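Local coordinates for protein caprin-1 (Homo sapiens, PDB 4WBE) that binds mRNA, regulates its transport, translation or stability, and is essential for the formation of cytoplasmic stress granules, at residues A[18-23]-A[108-113]. Residues are numbered along the deposited sequence; the frame is centred on the assembly and turned at random.
Sequences VLELQY and RVFQSN
Val109 O, one residue ahead of the Phe110 that reaches across to Glu20 and Leu21, accepts two hydrogen bonds from Ser112. Ser112 OG gives the shorter one, 2.8 Å to Val109 O. The donor sits 19° off the carbonyl plane. Ser112 N gives the other, 3.3 Å to Val109 O. Ser112 OG is also hydrogen-bonded to Tyr114 N. These bonds hold the chain near the C-terminal part of helix 99-111, just ahead of Asn113, which takes a positive phi. Phe110 carries the contact from the last turn of this helix. With CG anti to the carbonyl carbon (chi1 -78°), the ring is carried out to the flank of helix 2-27. Phe110 CZ leads, 3.8 Å from Glu20 CB. Leu21 N lies at the ring edge, near its plane, 3.8 Å from Phe110 CZ. Leu21 CB is 4.3 Å from Phe110 CZ. This helix-to-helix packing lies in the HR-1 region of caprin-1, within its dimerization domain. The Phe110 ring also touches Thr17 and Val24 of helix 2-27, and Leu72 of the second subunit. The Glu20 side chain crosses that of Phe110 at about a right angle, with the carboxylate plane 84° from the ring plane. Glu20 OE1 passes 4.0 Å from Phe110 CE2, while OE2 forms a salt bridge with Lys16. Leu21 sends its side chain on to Leu83 and Leu86 of helix 77-88. With an alanine at Phe110 the ring is gone, which would probably open a gap beside Glu20 CB and Leu21 CB and deprive Leu72 of the second subunit of a packing partner. Beside them, Leu19 packs on Gln22 of that subunit.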
loop_
_atom_site.group_PDB
_atom_site.type_symbol
_atom_site.label_atom_id
_atom_site.label_comp_id
_atom_site.label_asym_id
_atom_site.label_seq_id
_atom_site.Cartn_x
_atom_site.Cartn_y
_atom_site.Cartn_z
ATOM N N VAL A 18 2.308 -1.537 6.461
ATOM C CA VAL A 18 1.966 -1.987 5.118
ATOM C C VAL A 18 2.911 -1.378 4.078
ATOM O O VAL A 18 3.401 -2.073 3.196
ATOM C CB VAL A 18 0.506 -1.626 4.728
ATOM C CG1 VAL A 18 0.267 -1.940 3.264
ATOM C CG2 VAL A 18 -0.497 -2.388 5.584
ATOM N N LEU A 19 3.146 -0.073 4.179
ATOM C CA LEU A 19 4.034 0.625 3.245
ATOM C C LEU A 19 5.464 0.072 3.293
ATOM O O LEU A 19 6.093 -0.145 2.258
ATOM C CB LEU A 19 4.053 2.124 3.568
ATOM C CG LEU A 19 3.160 3.127 2.819
ATOM C CD1 LEU A 19 2.176 2.501 1.830
ATOM C CD2 LEU A 19 2.462 4.085 3.786
ATOM N N GLU A 20 5.969 -0.135 4.503
ATOM C CA GLU A 20 7.275 -0.764 4.716
ATOM C C GLU A 20 7.339 -2.140 4.065
ATOM O O GLU A 20 8.300 -2.470 3.362
ATOM C CB GLU A 20 7.547 -0.887 6.218
ATOM C CG GLU A 20 7.759 0.438 6.929
ATOM C CD GLU A 20 7.519 0.338 8.428
ATOM O OE1 GLU A 20 7.214 -0.768 8.925
ATOM O OE2 GLU A 20 7.671 1.358 9.120
ATOM N N LEU A 21 6.311 -2.942 4.316
ATOM C CA LEU A 21 6.231 -4.280 3.749
ATOM C C LEU A 21 6.240 -4.261 2.220
ATOM O O LEU A 21 6.929 -5.063 1.587
ATOM C CB LEU A 21 4.968 -4.979 4.248
ATOM C CG LEU A 21 4.724 -6.340 3.594
ATOM C CD1 LEU A 21 5.842 -7.307 3.956
ATOM C CD2 LEU A 21 3.375 -6.886 4.038
ATOM N N GLN A 22 5.473 -3.349 1.632
ATOM C CA GLN A 22 5.415 -3.227 0.181
ATOM C C GLN A 22 6.779 -2.862 -0.380
ATOM O O GLN A 22 7.203 -3.388 -1.411
ATOM C CB GLN A 22 4.376 -2.176 -0.219
ATOM C CG GLN A 22 2.942 -2.628 0.032
ATOM C CD GLN A 22 1.933 -1.545 -0.250
ATOM O OE1 GLN A 22 2.182 -0.368 0.006
ATOM N NE2 GLN A 22 0.797 -1.930 -0.823
ATOM N N TYR A 23 7.457 -1.943 0.295
ATOM C CA TYR A 23 8.807 -1.576 -0.098
ATOM C C TYR A 23 9.728 -2.794 -0.091
ATOM O O TYR A 23 10.436 -3.061 -1.070
ATOM C CB TYR A 23 9.359 -0.472 0.811
ATOM C CG TYR A 23 10.790 -0.120 0.483
ATOM C CD1 TYR A 23 11.086 0.757 -0.549
ATOM C CD2 TYR A 23 11.842 -0.666 1.203
ATOM C CE1 TYR A 23 12.398 1.076 -0.863
ATOM C CE2 TYR A 23 13.150 -0.353 0.903
ATOM C CZ TYR A 23 13.422 0.517 -0.129
ATOM O OH TYR A 23 14.730 0.827 -0.426
ATOM N N ARG A 108 11.754 -10.383 11.204
ATOM C CA ARG A 108 13.196 -10.610 11.171
ATOM C C ARG A 108 13.860 -9.799 10.060
ATOM O O ARG A 108 14.968 -9.281 10.239
ATOM C CB ARG A 108 13.558 -12.098 11.061
ATOM C CG ARG A 108 13.416 -12.871 12.371
ATOM C CD ARG A 108 14.076 -14.246 12.291
ATOM N NE ARG A 108 13.425 -15.143 11.345
ATOM C CZ ARG A 108 13.953 -15.480 10.173
ATOM N NH1 ARG A 108 15.138 -15.004 9.813
ATOM N NH2 ARG A 108 13.304 -16.297 9.364
ATOM N N VAL A 109 13.186 -9.691 8.917
ATOM C CA VAL A 109 13.687 -8.868 7.816
ATOM C C VAL A 109 13.739 -7.385 8.206
ATOM O O VAL A 109 14.781 -6.738 8.048
ATOM C CB VAL A 109 12.840 -9.042 6.538
ATOM C CG1 VAL A 109 13.313 -8.084 5.457
ATOM C CG2 VAL A 109 12.929 -10.469 6.035
ATOM N N PHE A 110 12.629 -6.865 8.729
ATOM C CA PHE A 110 12.574 -5.496 9.237
ATOM C C PHE A 110 13.688 -5.227 10.247
ATOM O O PHE A 110 14.391 -4.217 10.169
ATOM C CB PHE A 110 11.239 -5.246 9.953
ATOM C CG PHE A 110 10.070 -4.999 9.033
ATOM C CD1 PHE A 110 10.263 -4.779 7.679
ATOM C CD2 PHE A 110 8.774 -4.975 9.536
ATOM C CE1 PHE A 110 9.177 -4.536 6.829
ATOM C CE2 PHE A 110 7.683 -4.731 8.694
ATOM C CZ PHE A 110 7.887 -4.512 7.342
ATOM N N GLN A 111 13.833 -6.140 11.200
ATOM C CA GLN A 111 14.708 -5.929 12.347
ATOM C C GLN A 111 16.182 -6.194 12.035
ATOM O O GLN A 111 17.059 -5.898 12.838
ATOM C CB GLN A 111 14.203 -6.731 13.554
ATOM C CG GLN A 111 12.873 -6.173 14.102
ATOM C CD GLN A 111 12.220 -7.058 15.153
ATOM O OE1 GLN A 111 12.882 -7.853 15.813
ATOM N NE2 GLN A 111 10.906 -6.930 15.298
ATOM N N SER A 112 16.453 -6.755 10.865
ATOM C CA SER A 112 17.826 -6.993 10.450
ATOM C C SER A 112 18.513 -5.667 10.148
ATOM O O SER A 112 19.739 -5.570 10.166
ATOM C CB SER A 112 17.841 -7.859 9.195
ATOM O OG SER A 112 17.532 -7.077 8.061
ATOM N N ASN A 113 17.692 -4.661 9.853
ATOM C CA ASN A 113 18.140 -3.332 9.444
ATOM C C ASN A 113 18.895 -3.277 8.117
ATOM O O ASN A 113 19.555 -2.284 7.816
ATOM C CB ASN A 113 18.888 -2.621 10.570
ATOM C CG ASN A 113 18.028 -2.455 11.800
ATOM O OD1 ASN A 113 16.802 -2.272 11.702
ATOM N ND2 ASN A 113 18.652 -2.516 12.962
#